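Ricin B lectin (PDB 3VSF) probably acts as an exo-beta-1,3-galactanase, pairing a glycoside hydrolase family 43 domain with a ricin-type lectin module that binds galactose. Local coordinates at residues C238-N243 / T290-V295; Y263-D268 / S332-E337; Y363-K368 / W494-V499; G371-V376 / L396-Y401. One frame throughout, in Å; residues are numbered along the deposited sequence.

Contact 1. Residues C238-N243 / T290-V295; sequences CLIKRN and TFIIPV
The thiol of Cys-238 rests against the peptide between Thr-290 and Phe-291, SG lying 3.6 Å from Thr-290 C and 3.5 Å from Phe-291 N, while Thr-290 OG1 is hydrogen-bonded to the backbone oxygen of Gly-61. The backbones of Thr-290 and Phe-291 are both paired with Met-306; this doubled pairing opposite one residue is a classic beta bulge. Strands 238-241 and 290-295 run almost parallel, 12° apart, but their axes stay 6.5 Å from each other and no hydrogen bond joins them, so side chains make the join. Cys-238, Ile-240 and Ile-292 share it, the two isoleucines crossing at a slant. With its CG2 anti to the backbone N (CG1 at chi1 -60°), Ile-292 presents that methyl to Ile-240, where it lies 3.8 Å from Ile-240 CD1; Ile-240 CG2 in turn lies 3.8 Å from Ile-292 CB. Farther along, Ile-292 CD1 comes to 4.2 Å from Cys-238 CB. Leu-328 touches both isoleucines from strand 322-330. Each segment opens a four-stranded antiparallel sheet, and such side-by-side first strands, packed without shared backbone bonds, are typical of neighbouring blades in the five-bladed beta-propeller of family 43.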
loop_
_atom_site.group_PDB
_atom_site.type_symbol
_atom_site.label_atom_id
_atom_site.label_comp_id
_atom_site.label_asym_id
_atom_site.label_seq_id
_atom_site.Cartn_x
_atom_site.Cartn_y
_atom_site.Cartn_z
ATOM N N CYS A 238 9.412 1.020 -5.448
ATOM C CA CYS A 238 8.327 1.273 -6.387
ATOM C C CYS A 238 8.444 2.697 -6.916
ATOM O O CYS A 238 8.409 3.655 -6.145
ATOM C CB CYS A 238 6.968 1.077 -5.711
ATOM S SG CYS A 238 6.668 -0.592 -5.082
ATOM N N LEU A 239 8.588 2.833 -8.229
ATOM C CA LEU A 239 8.767 4.146 -8.836
ATOM C C LEU A 239 7.507 4.613 -9.556
ATOM O O LEU A 239 7.011 3.937 -10.457
ATOM C CB LEU A 239 9.954 4.133 -9.801
ATOM C CG LEU A 239 10.346 5.485 -10.400
ATOM C CD1 LEU A 239 10.571 6.511 -9.299
ATOM C CD2 LEU A 239 11.583 5.348 -11.272
ATOM N N ILE A 240 6.993 5.771 -9.150
ATOM C CA ILE A 240 5.793 6.339 -9.756
ATOM C C ILE A 240 5.923 7.848 -9.945
ATOM O O ILE A 240 6.865 8.467 -9.452
ATOM C CB ILE A 240 4.537 6.048 -8.911
ATOM C CG1 ILE A 240 4.644 6.725 -7.543
ATOM C CG2 ILE A 240 4.327 4.550 -8.755
ATOM C CD1 ILE A 240 3.454 6.472 -6.643
ATOM N N LYS A 241 4.966 8.431 -10.660
ATOM C CA LYS A 241 4.954 9.867 -10.913
ATOM C C LYS A 241 3.521 10.387 -10.883
ATOM O O LYS A 241 2.592 9.680 -11.271
ATOM C CB LYS A 241 5.600 10.171 -12.268
ATOM C CG LYS A 241 5.729 11.651 -12.590
ATOM C CD LYS A 241 6.408 11.858 -13.935
ATOM C CE LYS A 241 6.647 13.332 -14.221
ATOM N NZ LYS A 241 7.363 13.538 -15.512
ATOM N N ARG A 242 3.340 11.619 -10.417
ATOM C CA ARG A 242 2.003 12.196 -10.321
ATOM C C ARG A 242 1.886 13.527 -11.062
ATOM O O ARG A 242 1.346 13.584 -12.166
ATOM C CB ARG A 242 1.588 12.361 -8.857
ATOM C CG ARG A 242 0.086 12.504 -8.657
ATOM C CD ARG A 242 -0.269 12.677 -7.189
ATOM N NE ARG A 242 -0.889 13.974 -6.931
ATOM C CZ ARG A 242 -2.199 14.197 -6.976
ATOM N NH1 ARG A 242 -3.034 13.208 -7.266
ATOM N NH2 ARG A 242 -2.676 15.410 -6.727
ATOM N N ASN A 243 2.391 14.595 -10.450
ATOM C CA ASN A 243 2.307 15.925 -11.047
ATOM C C ASN A 243 3.675 16.577 -11.181
ATOM O O ASN A 243 3.966 17.570 -10.514
ATOM C CB ASN A 243 1.390 16.824 -10.219
ATOM C CG ASN A 243 0.048 16.182 -9.936
ATOM O OD1 ASN A 243 -0.442 15.372 -10.721
ATOM N ND2 ASN A 243 -0.552 16.539 -8.806
ATOM N N THR A 290 5.118 -3.963 -3.364
ATOM C CA THR A 290 5.564 -4.666 -4.559
ATOM C C THR A 290 5.372 -3.829 -5.820
ATOM O O THR A 290 6.186 -3.893 -6.741
ATOM C CB THR A 290 4.856 -6.029 -4.721
ATOM O OG1 THR A 290 5.476 -6.771 -5.779
ATOM C CG2 THR A 290 3.381 -5.837 -5.035
ATOM N N PHE A 291 4.303 -3.040 -5.858
ATOM C CA PHE A 291 4.023 -2.211 -7.027
ATOM C C PHE A 291 2.897 -1.207 -6.786
ATOM O O PHE A 291 2.000 -1.446 -5.980
ATOM C CB PHE A 291 3.691 -3.092 -8.233
ATOM C CG PHE A 291 3.780 -2.375 -9.544
ATOM C CD1 PHE A 291 5.011 -2.018 -10.068
ATOM C CD2 PHE A 291 2.637 -2.058 -10.256
ATOM C CE1 PHE A 291 5.100 -1.357 -11.276
ATOM C CE2 PHE A 291 2.722 -1.401 -11.464
ATOM C CZ PHE A 291 3.954 -1.048 -11.976
ATOM N N ILE A 292 2.954 -0.085 -7.498
ATOM C CA ILE A 292 1.948 0.965 -7.372
ATOM C C ILE A 292 1.549 1.516 -8.741
ATOM O O ILE A 292 2.365 2.119 -9.436
ATOM C CB ILE A 292 2.457 2.131 -6.498
ATOM C CG1 ILE A 292 2.800 1.638 -5.091
ATOM C CG2 ILE A 292 1.421 3.243 -6.436
ATOM C CD1 ILE A 292 3.394 2.706 -4.197
ATOM N N ILE A 293 0.292 1.307 -9.125
ATOM C CA ILE A 293 -0.211 1.810 -10.403
ATOM C C ILE A 293 -1.351 2.809 -10.245
ATOM O O ILE A 293 -2.188 2.676 -9.352
ATOM C CB ILE A 293 -0.689 0.673 -11.332
ATOM C CG1 ILE A 293 -1.040 -0.577 -10.523
ATOM C CG2 ILE A 293 0.359 0.371 -12.392
ATOM C CD1 ILE A 293 -2.269 -0.419 -9.658
ATOM N N PRO A 294 -1.381 3.823 -11.120
ATOM C CA PRO A 294 -2.478 4.794 -11.165
ATOM C C PRO A 294 -3.723 4.174 -11.789
ATOM O O PRO A 294 -3.657 3.659 -12.905
ATOM C CB PRO A 294 -1.936 5.897 -12.084
ATOM C CG PRO A 294 -0.458 5.657 -12.176
ATOM C CD PRO A 294 -0.291 4.183 -12.040
ATOM N N VAL A 295 -4.840 4.218 -11.072
ATOM C CA VAL A 295 -6.109 3.739 -11.606
ATOM C C VAL A 295 -6.961 4.923 -12.052
ATOM O O VAL A 295 -7.510 5.653 -11.227
ATOM C CB VAL A 295 -6.885 2.907 -10.570
ATOM C CG1 VAL A 295 -8.198 2.420 -11.159
ATOM C CG2 VAL A 295 -6.040 1.735 -10.095
#

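Contact 2. Residues Y263-D268 / S332-E337; sequences YAYSKD and SDTTLE
Two tyrosine rings face the turn before strand 336-337. Over one face of the Tyr-263 ring lies Leu-336 CB, 3.8 Å above the plane and displaced toward the rim, while Thr-334 O sits at its edge, in the ring plane. The Tyr-265 ring is covered on one face by Thr-334 CB, 3.7 Å above it, in a CH-pi contact; the threonine methyl adds to it, with CG2 3.6 Å from Tyr-265 CE1. Both tyrosines hold CG between the backbone N and the carbonyl carbon (chi1 73° and 56°), which sends both rings across to the same turn. The segments belong to neighbouring blades of the family 43 beta-propeller: Tyr-263 and Tyr-265 lie on the third strand of one four-stranded sheet, and 336-337 is the short outermost strand of the next. The polar link is the phenol of Tyr-263, used in two ways. Leu-336 N donates to Tyr-263 OH over 3.2 Å, nearly straight at 172°, and the hydroxyl donates weakly to Thr-334 O at 3.5 Å. Around the turn itself, Ser-332 N is bonded to Thr-335 O at 3.0 Å, and Tyr-247, on the adjacent strand 246-251 of the tyrosines' sheet, gives its hydroxyl to Asp-333 O.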
loop_
_atom_site.group_PDB
_atom_site.type_symbol
_atom_site.label_atom_id
_atom_site.label_comp_id
_atom_site.label_asym_id
_atom_site.label_seq_id
_atom_site.Cartn_x
_atom_site.Cartn_y
_atom_site.Cartn_z
ATOM N N TYR A 263 8.926 6.548 1.922
ATOM C CA TYR A 263 8.804 7.138 0.597
ATOM C C TYR A 263 9.612 8.424 0.481
ATOM O O TYR A 263 9.994 9.024 1.487
ATOM C CB TYR A 263 7.335 7.408 0.254
ATOM C CG TYR A 263 6.727 8.581 0.994
ATOM C CD1 TYR A 263 6.082 8.403 2.212
ATOM C CD2 TYR A 263 6.791 9.867 0.471
ATOM C CE1 TYR A 263 5.521 9.472 2.889
ATOM C CE2 TYR A 263 6.235 10.941 1.140
ATOM C CZ TYR A 263 5.601 10.737 2.348
ATOM O OH TYR A 263 5.046 11.804 3.017
ATOM N N ALA A 264 9.868 8.839 -0.753
ATOM C CA ALA A 264 10.575 10.082 -1.018
ATOM C C ALA A 264 10.084 10.679 -2.328
ATOM O O ALA A 264 9.456 9.993 -3.135
ATOM C CB ALA A 264 12.073 9.843 -1.069
ATOM N N TYR A 265 10.369 11.959 -2.539
ATOM C CA TYR A 265 9.909 12.646 -3.738
ATOM C C TYR A 265 11.005 13.516 -4.340
ATOM O O TYR A 265 11.985 13.850 -3.676
ATOM C CB TYR A 265 8.675 13.494 -3.424
ATOM C CG TYR A 265 8.888 14.485 -2.302
ATOM C CD1 TYR A 265 9.258 15.797 -2.568
ATOM C CD2 TYR A 265 8.722 14.107 -0.977
ATOM C CE1 TYR A 265 9.455 16.704 -1.546
ATOM C CE2 TYR A 265 8.917 15.008 0.052
ATOM C CZ TYR A 265 9.284 16.304 -0.238
ATOM O OH TYR A 265 9.478 17.204 0.785
ATOM N N SER A 266 10.827 13.878 -5.606
ATOM C CA SER A 266 11.786 14.718 -6.309
ATOM C C SER A 266 11.196 15.226 -7.618
ATOM O O SER A 266 10.382 14.550 -8.246
ATOM C CB SER A 266 13.075 13.941 -6.585
ATOM O OG SER A 266 14.026 14.754 -7.253
ATOM N N LYS A 267 11.608 16.422 -8.022
ATOM C CA LYS A 267 11.153 16.997 -9.279
ATOM C C LYS A 267 11.909 16.381 -10.451
ATOM O O LYS A 267 11.430 16.386 -11.584
ATOM C CB LYS A 267 11.333 18.515 -9.269
ATOM C CG LYS A 267 10.579 19.223 -8.154
ATOM C CD LYS A 267 10.780 20.729 -8.216
ATOM C CE LYS A 267 9.999 21.439 -7.121
ATOM N NZ LYS A 267 10.147 22.919 -7.203
ATOM N N ASP A 268 13.092 15.846 -10.166
ATOM C CA ASP A 268 13.927 15.229 -11.191
ATOM C C ASP A 268 14.439 13.863 -10.737
ATOM O O ASP A 268 14.719 13.656 -9.558
ATOM C CB ASP A 268 15.107 16.140 -11.538
ATOM C CG ASP A 268 14.664 17.480 -12.092
ATOM O OD1 ASP A 268 13.656 17.518 -12.829
ATOM O OD2 ASP A 268 15.324 18.498 -11.790
ATOM N N SER A 332 -0.809 16.017 -0.039
ATOM C CA SER A 332 -0.145 17.094 -0.759
ATOM C C SER A 332 0.883 16.498 -1.713
ATOM O O SER A 332 1.116 15.290 -1.705
ATOM C CB SER A 332 0.540 18.046 0.223
ATOM O OG SER A 332 1.214 19.089 -0.460
ATOM N N ASP A 333 1.492 17.343 -2.537
ATOM C CA ASP A 333 2.530 16.889 -3.453
ATOM C C ASP A 333 3.707 16.293 -2.687
ATOM O O ASP A 333 4.460 15.482 -3.223
ATOM C CB ASP A 333 3.011 18.036 -4.344
ATOM C CG ASP A 333 1.947 18.504 -5.318
ATOM O OD1 ASP A 333 1.034 17.712 -5.630
ATOM O OD2 ASP A 333 2.028 19.664 -5.774
ATOM N N THR A 334 3.855 16.696 -1.429
ATOM C CA THR A 334 4.968 16.238 -0.607
ATOM C C THR A 334 4.508 15.343 0.540
ATOM O O THR A 334 5.328 14.763 1.250
ATOM C CB THR A 334 5.760 17.422 -0.025
ATOM O OG1 THR A 334 4.915 18.186 0.845
ATOM C CG2 THR A 334 6.275 18.319 -1.141
ATOM N N THR A 335 3.196 15.234 0.719
ATOM C CA THR A 335 2.644 14.444 1.816
ATOM C C THR A 335 1.784 13.291 1.309
ATOM O O THR A 335 0.753 13.505 0.672
ATOM C CB THR A 335 1.811 15.316 2.773
ATOM O OG1 THR A 335 2.613 16.399 3.258
ATOM C CG2 THR A 335 1.317 14.489 3.950
ATOM N N LEU A 336 2.215 12.067 1.600
ATOM C CA LEU A 336 1.492 10.876 1.168
ATOM C C LEU A 336 0.904 10.113 2.350
ATOM O O LEU A 336 1.416 10.185 3.466
ATOM C CB LEU A 336 2.400 9.954 0.347
ATOM C CG LEU A 336 2.638 10.319 -1.122
ATOM C CD1 LEU A 336 3.269 11.694 -1.259
ATOM C CD2 LEU A 336 3.502 9.263 -1.797
ATOM N N GLU A 337 -0.172 9.379 2.089
ATOM C CA GLU A 337 -0.868 8.621 3.121
ATOM C C GLU A 337 -1.194 7.217 2.632
ATOM O O GLU A 337 -1.642 7.034 1.500
ATOM C CB GLU A 337 -2.155 9.343 3.527
ATOM C CG GLU A 337 -3.209 8.445 4.156
ATOM C CD GLU A 337 -4.548 9.146 4.326
ATOM O OE1 GLU A 337 -5.587 8.452 4.360
ATOM O OE2 GLU A 337 -4.561 10.390 4.431
#

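Contact 3. Residues Y363-K368 / W494-V499; sequences YKLVNK and WKLVLV
Tyr-363 to Asn-367 and Trp-494 to Leu-498 pair as the first and last strands of a ricin-type beta-trefoil, joining the two ends of the domain. The axes of strands 363-367 and 494-498 approach to 4.4 Å at 151°, antiparallel with a marked twist. Four backbone hydrogen bonds set the register. Lys-364 and Val-497 form one hydrogen-bonded pair, and Val-366 and Lys-495 the next, where Lys-495 N donates to Val-366 O at 2.7 Å and Val-366 N returns a bond to Lys-495 O at 3.0 Å. Tyr-363, Leu-365 and Asn-367 stand opposite Leu-498, Leu-496 and Trp-494 in non-hydrogen-bonded pairs, supplemented by weaker CA-H...O contacts such as Trp-494 CA to Val-366 O at 3.3 Å.

Apolar contacts divide between the two faces of the sheet. On the face of Tyr-363, Leu-496 reaches diagonally over the phenol ring in a CH-pi contact, CD2 lying 4.2 Å from the ring centroid, whereas Leu-498 CD1 meets the ring at its edge; Leu-496 CD1 also touches Leu-365 CD2 at 3.6 Å. On the other face the contacts are lighter: Val-366 CG2 lies 4.0 Å from Val-497 CG2, and the aliphatic part of Lys-364 rests on Val-499.

A second CH-pi contact is made at Trp-494, whose NE1 is bonded to Ile-468 O. Its indole has CG anti to the carbonyl carbon (chi1 -57°), which swings the six-membered ring back over the partner strand: Leu-365 O lies in plane at the ring edge, and Asn-367 CB sits over the face, 4.0 Å from that ring's centroid.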
loop_
_atom_site.group_PDB
_atom_site.type_symbol
_atom_site.label_atom_id
_atom_site.label_comp_id
_atom_site.label_asym_id
_atom_site.label_seq_id
_atom_site.Cartn_x
_atom_site.Cartn_y
_atom_site.Cartn_z
ATOM N N TYR A 363 -24.405 7.742 12.394
ATOM C CA TYR A 363 -24.688 8.045 13.794
ATOM C C TYR A 363 -24.279 9.458 14.198
ATOM O O TYR A 363 -23.440 10.089 13.554
ATOM C CB TYR A 363 -23.984 7.045 14.714
ATOM C CG TYR A 363 -24.489 5.625 14.615
ATOM C CD1 TYR A 363 -25.655 5.236 15.262
ATOM C CD2 TYR A 363 -23.792 4.669 13.890
ATOM C CE1 TYR A 363 -26.116 3.936 15.181
ATOM C CE2 TYR A 363 -24.245 3.367 13.803
ATOM C CZ TYR A 363 -25.408 3.006 14.451
ATOM O OH TYR A 363 -25.864 1.710 14.366
ATOM N N LYS A 364 -24.891 9.942 15.273
ATOM C CA LYS A 364 -24.474 11.173 15.928
ATOM C C LYS A 364 -24.170 10.860 17.386
ATOM O O LYS A 364 -24.907 10.113 18.030
ATOM C CB LYS A 364 -25.569 12.235 15.847
ATOM C CG LYS A 364 -25.543 13.080 14.585
ATOM C CD LYS A 364 -26.711 14.056 14.563
ATOM C CE LYS A 364 -26.606 15.029 13.398
ATOM N NZ LYS A 364 -25.444 15.950 13.546
ATOM N N LEU A 365 -23.083 11.420 17.902
ATOM C CA LEU A 365 -22.714 11.208 19.298
ATOM C C LEU A 365 -23.028 12.442 20.134
ATOM O O LEU A 365 -22.318 13.445 20.070
ATOM C CB LEU A 365 -21.237 10.832 19.414
ATOM C CG LEU A 365 -20.877 9.454 18.852
ATOM C CD1 LEU A 365 -19.380 9.210 18.916
ATOM C CD2 LEU A 365 -21.631 8.367 19.601
ATOM N N VAL A 366 -24.097 12.359 20.920
ATOM C CA VAL A 366 -24.569 13.496 21.699
ATOM C C VAL A 366 -24.088 13.432 23.145
ATOM O O VAL A 366 -24.322 12.447 23.843
ATOM C CB VAL A 366 -26.107 13.571 21.694
ATOM C CG1 VAL A 366 -26.573 14.879 22.309
ATOM C CG2 VAL A 366 -26.637 13.426 20.276
ATOM N N ASN A 367 -23.418 14.491 23.586
ATOM C CA ASN A 367 -22.931 14.574 24.958
ATOM C C ASN A 367 -24.074 14.797 25.944
ATOM O O ASN A 367 -24.973 15.600 25.694
ATOM C CB ASN A 367 -21.898 15.696 25.090
ATOM C CG ASN A 367 -21.227 15.712 26.451
ATOM O OD1 ASN A 367 -20.991 14.663 27.052
ATOM N ND2 ASN A 367 -20.922 16.906 26.947
ATOM N N LYS A 368 -24.038 14.080 27.062
ATOM C CA LYS A 368 -25.088 14.180 28.070
ATOM C C LYS A 368 -25.110 15.554 28.730
ATOM O O LYS A 368 -26.168 16.161 28.884
ATOM C CB LYS A 368 -24.920 13.090 29.132
ATOM C CG LYS A 368 -25.876 13.214 30.309
ATOM C CD LYS A 368 -27.326 13.204 29.851
ATOM C CE LYS A 368 -28.279 13.384 31.022
ATOM N NZ LYS A 368 -29.701 13.433 30.580
ATOM N N TRP A 494 -22.059 9.650 26.448
ATOM C CA TRP A 494 -22.503 9.977 25.097
ATOM C C TRP A 494 -23.679 9.110 24.659
ATOM O O TRP A 494 -23.729 7.918 24.958
ATOM C CB TRP A 494 -21.346 9.821 24.109
ATOM C CG TRP A 494 -20.153 10.659 24.447
ATOM C CD1 TRP A 494 -19.183 10.369 25.361
ATOM C CD2 TRP A 494 -19.802 11.925 23.876
ATOM N NE1 TRP A 494 -18.250 11.376 25.396
ATOM C CE2 TRP A 494 -18.607 12.343 24.493
ATOM C CE3 TRP A 494 -20.382 12.744 22.904
ATOM C CZ2 TRP A 494 -17.982 13.545 24.170
ATOM C CZ3 TRP A 494 -19.760 13.937 22.585
ATOM C CH2 TRP A 494 -18.574 14.327 23.215
ATOM N N LYS A 495 -24.623 9.719 23.948
ATOM C CA LYS A 495 -25.772 8.993 23.421
ATOM C C LYS A 495 -25.618 8.720 21.930
ATOM O O LYS A 495 -25.281 9.617 21.155
ATOM C CB LYS A 495 -27.071 9.759 23.685
ATOM C CG LYS A 495 -28.253 9.262 22.865
ATOM C CD LYS A 495 -29.575 9.818 23.370
ATOM C CE LYS A 495 -30.000 9.145 24.667
ATOM N NZ LYS A 495 -31.368 9.558 25.092
ATOM N N LEU A 496 -25.864 7.475 21.536
ATOM C CA LEU A 496 -25.771 7.078 20.138
ATOM C C LEU A 496 -27.122 7.272 19.450
ATOM O O LEU A 496 -28.101 6.611 19.795
ATOM C CB LEU A 496 -25.326 5.618 20.035
ATOM C CG LEU A 496 -24.914 5.105 18.654
ATOM C CD1 LEU A 496 -23.733 5.900 18.124
ATOM C CD2 LEU A 496 -24.580 3.623 18.714
ATOM N N VAL A 497 -27.168 8.181 18.481
ATOM C CA VAL A 497 -28.420 8.520 17.811
ATOM C C VAL A 497 -28.366 8.271 16.305
ATOM O O VAL A 497 -27.556 8.869 15.597
ATOM C CB VAL A 497 -28.801 9.993 18.056
ATOM C CG1 VAL A 497 -30.040 10.363 17.253
ATOM C CG2 VAL A 497 -29.024 10.244 19.538
ATOM N N LEU A 498 -29.241 7.394 15.821
ATOM C CA LEU A 498 -29.323 7.097 14.395
ATOM C C LEU A 498 -29.789 8.314 13.603
ATOM O O LEU A 498 -30.601 9.104 14.084
ATOM C CB LEU A 498 -30.268 5.918 14.137
ATOM C CG LEU A 498 -29.773 4.502 14.451
ATOM C CD1 LEU A 498 -29.478 4.329 15.934
ATOM C CD2 LEU A 498 -30.789 3.468 13.984
ATOM N N VAL A 499 -29.271 8.461 12.387
ATOM C CA VAL A 499 -29.649 9.569 11.517
ATOM C C VAL A 499 -29.811 9.113 10.070
ATOM O O VAL A 499 -29.385 8.019 9.704
ATOM C CB VAL A 499 -28.618 10.711 11.571
ATOM C CG1 VAL A 499 -28.893 11.727 10.471
ATOM C CG2 VAL A 499 -28.635 11.375 12.940
#

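Contact 4. Residues G371-V376 / L396-Y401; sequences GKVLDV and LSQQWY
Gln-398 and Trp-400 form the glutamine-x-tryptophan signature of a ricin-type trefoil repeat, here packed against strand 373-376. The tryptophan supplies the hydrogen bond across the segments: Trp-400 NE1 donates to Leu-374 O over 3.2 Å, with an N-H...O angle of 164°. The oxygen lies close to the indole plane, yet the N-H arrives from above the carbonyl plane, 65° out of it, so the bond is nearly straight at the donor but not aligned with a carbonyl lone pair. Gln-398 CA adds a CA-H...O contact to the same oxygen at 3.5 Å.

Leu-374 also supplies cover for the ring. Its side chain crosses the indole at about a right angle and sets CD2 over one face, 4.1 Å above the plane and toward the rim, while Val-376 CG2 approaches Trp-400 CH2 at 4.2 Å. Gln-398 extends beyond CG (chi2 179°) between Val-373 and Asp-375. Val-373 CG2 lies against the amide from one flank, 3.4 Å from Gln-398 CD; the Asp-375 carboxylate meets its aliphatic part, with Asp-375 CG 3.5 Å from Gln-398 CG and the carboxylate plane almost perpendicular to the amide. That amide is fixed at both ends by the loop after strand 385-390, since NE2 donates to Thr-391 O and OE1 accepts from Asn-393 N.

Asp-422, which binds beta-D-galactose, has its side chain about 9 Å from that of Trp-400. A buried glutamine and tryptophan, one tied to the preceding loop and the other to a strand carbonyl, are typical of the hydrophobic core of the beta-trefoil.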
loop_
_atom_site.group_PDB
_atom_site.type_symbol
_atom_site.label_atom_id
_atom_site.label_comp_id
_atom_site.label_asym_id
_atom_site.label_seq_id
_atom_site.Cartn_x
_atom_site.Cartn_y
_atom_site.Cartn_z
ATOM N N GLY A 371 -25.058 18.522 25.537
ATOM C CA GLY A 371 -26.092 18.360 24.532
ATOM C C GLY A 371 -25.534 18.557 23.136
ATOM O O GLY A 371 -26.259 18.462 22.145
ATOM N N LYS A 372 -24.238 18.841 23.062
ATOM C CA LYS A 372 -23.553 18.999 21.785
ATOM C C LYS A 372 -23.171 17.632 21.224
ATOM O O LYS A 372 -23.161 16.637 21.948
ATOM C CB LYS A 372 -22.304 19.866 21.954
ATOM C CG LYS A 372 -22.577 21.272 22.465
ATOM C CD LYS A 372 -23.295 22.115 21.425
ATOM C CE LYS A 372 -23.460 23.555 21.890
ATOM N NZ LYS A 372 -24.306 23.659 23.111
ATOM N N VAL A 373 -22.855 17.586 19.933
ATOM C CA VAL A 373 -22.517 16.326 19.279
ATOM C C VAL A 373 -21.065 16.285 18.812
ATOM O O VAL A 373 -20.441 17.324 18.598
ATOM C CB VAL A 373 -23.436 16.048 18.076
ATOM C CG1 VAL A 373 -24.889 15.986 18.523
ATOM C CG2 VAL A 373 -23.245 17.112 17.006
ATOM N N LEU A 374 -20.537 15.075 18.655
ATOM C CA LEU A 374 -19.162 14.890 18.209
ATOM C C LEU A 374 -18.986 15.430 16.795
ATOM O O LEU A 374 -19.765 15.110 15.897
ATOM C CB LEU A 374 -18.775 13.412 18.262
ATOM C CG LEU A 374 -17.274 13.132 18.337
ATOM C CD1 LEU A 374 -16.694 13.750 19.598
ATOM C CD2 LEU A 374 -16.998 11.639 18.293
ATOM N N ASP A 375 -17.957 16.250 16.603
ATOM C CA ASP A 375 -17.753 16.933 15.332
ATOM C C ASP A 375 -16.266 17.149 15.063
ATOM O O ASP A 375 -15.426 16.900 15.928
ATOM C CB ASP A 375 -18.488 18.278 15.341
ATOM C CG ASP A 375 -18.483 18.961 13.988
ATOM O OD1 ASP A 375 -18.576 18.256 12.964
ATOM O OD2 ASP A 375 -18.388 20.207 13.947
ATOM N N VAL A 376 -15.946 17.604 13.857
ATOM C CA VAL A 376 -14.576 17.953 13.504
ATOM C C VAL A 376 -14.447 19.468 13.420
ATOM O O VAL A 376 -15.314 20.139 12.863
ATOM C CB VAL A 376 -14.160 17.330 12.156
ATOM C CG1 VAL A 376 -12.761 17.782 11.770
ATOM C CG2 VAL A 376 -14.235 15.813 12.226
ATOM N N LEU A 396 -22.538 16.909 7.755
ATOM C CA LEU A 396 -21.787 15.689 7.472
ATOM C C LEU A 396 -20.726 15.406 8.530
ATOM O O LEU A 396 -20.590 14.275 8.997
ATOM C CB LEU A 396 -21.134 15.770 6.091
ATOM C CG LEU A 396 -22.040 15.520 4.885
ATOM C CD1 LEU A 396 -21.288 15.774 3.587
ATOM C CD2 LEU A 396 -22.593 14.102 4.918
ATOM N N SER A 397 -19.978 16.439 8.905
ATOM C CA SER A 397 -18.882 16.293 9.858
ATOM C C SER A 397 -19.338 15.685 11.181
ATOM O O SER A 397 -18.524 15.188 11.958
ATOM C CB SER A 397 -18.215 17.645 10.110
ATOM O OG SER A 397 -17.774 18.229 8.898
ATOM N N GLN A 398 -20.641 15.726 11.433
ATOM C CA GLN A 398 -21.188 15.236 12.693
ATOM C C GLN A 398 -21.797 13.844 12.553
ATOM O O GLN A 398 -22.508 13.378 13.443
ATOM C CB GLN A 398 -22.228 16.217 13.236
ATOM C CG GLN A 398 -21.681 17.611 13.493
ATOM C CD GLN A 398 -22.740 18.567 14.006
ATOM O OE1 GLN A 398 -23.936 18.287 13.926
ATOM N NE2 GLN A 398 -22.304 19.702 14.540
ATOM N N GLN A 399 -21.514 13.185 11.435
ATOM C CA GLN A 399 -22.027 11.842 11.191
ATOM C C GLN A 399 -20.886 10.829 11.198
ATOM O O GLN A 399 -19.816 11.087 10.647
ATOM C CB GLN A 399 -22.788 11.797 9.865
ATOM C CG GLN A 399 -23.833 12.895 9.729
ATOM C CD GLN A 399 -24.617 12.805 8.436
ATOM O OE1 GLN A 399 -24.859 11.715 7.917
ATOM N NE2 GLN A 399 -25.016 13.955 7.905
ATOM N N TRP A 400 -21.116 9.678 11.823
ATOM C CA TRP A 400 -20.049 8.703 12.026
ATOM C C TRP A 400 -20.487 7.265 11.753
ATOM O O TRP A 400 -21.577 6.852 12.149
ATOM C CB TRP A 400 -19.506 8.813 13.454
ATOM C CG TRP A 400 -19.051 10.195 13.819
ATOM C CD1 TRP A 400 -19.837 11.239 14.213
ATOM C CD2 TRP A 400 -17.704 10.682 13.829
ATOM N NE1 TRP A 400 -19.064 12.346 14.463
ATOM C CE2 TRP A 400 -17.750 12.030 14.236
ATOM C CE3 TRP A 400 -16.463 10.110 13.532
ATOM C CZ2 TRP A 400 -16.604 12.815 14.353
ATOM C CZ3 TRP A 400 -15.327 10.890 13.650
ATOM C CH2 TRP A 400 -15.406 12.228 14.056
ATOM N N TYR A 401 -19.627 6.509 11.075
ATOM C CA TYR A 401 -19.848 5.082 10.871
ATOM C C TYR A 401 -19.280 4.303 12.048
ATOM O O TYR A 401 -18.444 4.813 12.792
ATOM C CB TYR A 401 -19.170 4.600 9.589
ATOM C CG TYR A 401 -19.686 5.227 8.316
ATOM C CD1 TYR A 401 -20.954 4.931 7.837
ATOM C CD2 TYR A 401 -18.892 6.094 7.578
ATOM C CE1 TYR A 401 -21.424 5.497 6.667
ATOM C CE2 TYR A 401 -19.353 6.663 6.407
ATOM C CZ TYR A 401 -20.619 6.362 5.957
ATOM O OH TYR A 401 -21.082 6.927 4.792
#

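In the fold
Two domains account for the four contacts. Contacts 1 and 2, centres 12 Å apart, join the same two neighbouring propeller blades, contact 1 through their first strands and contact 2 nearer the outer edge; their segments alternate along the chain, each blade contributing to both. Contacts 3 and 4 follow in the trefoil, with centres 8 Å apart. Strands 363-367 and 373-376 are consecutive and linked by probable backbone hydrogen bonds, and contact 4 falls within the chain spanned by contact 3. Contacts 1 and 3 lie 41 Å apart between centres. The two domains share no sheet, yet they do meet: Glu-337 of contact 2 forms a salt bridge to Arg-419 of the trefoil across the domain boundary.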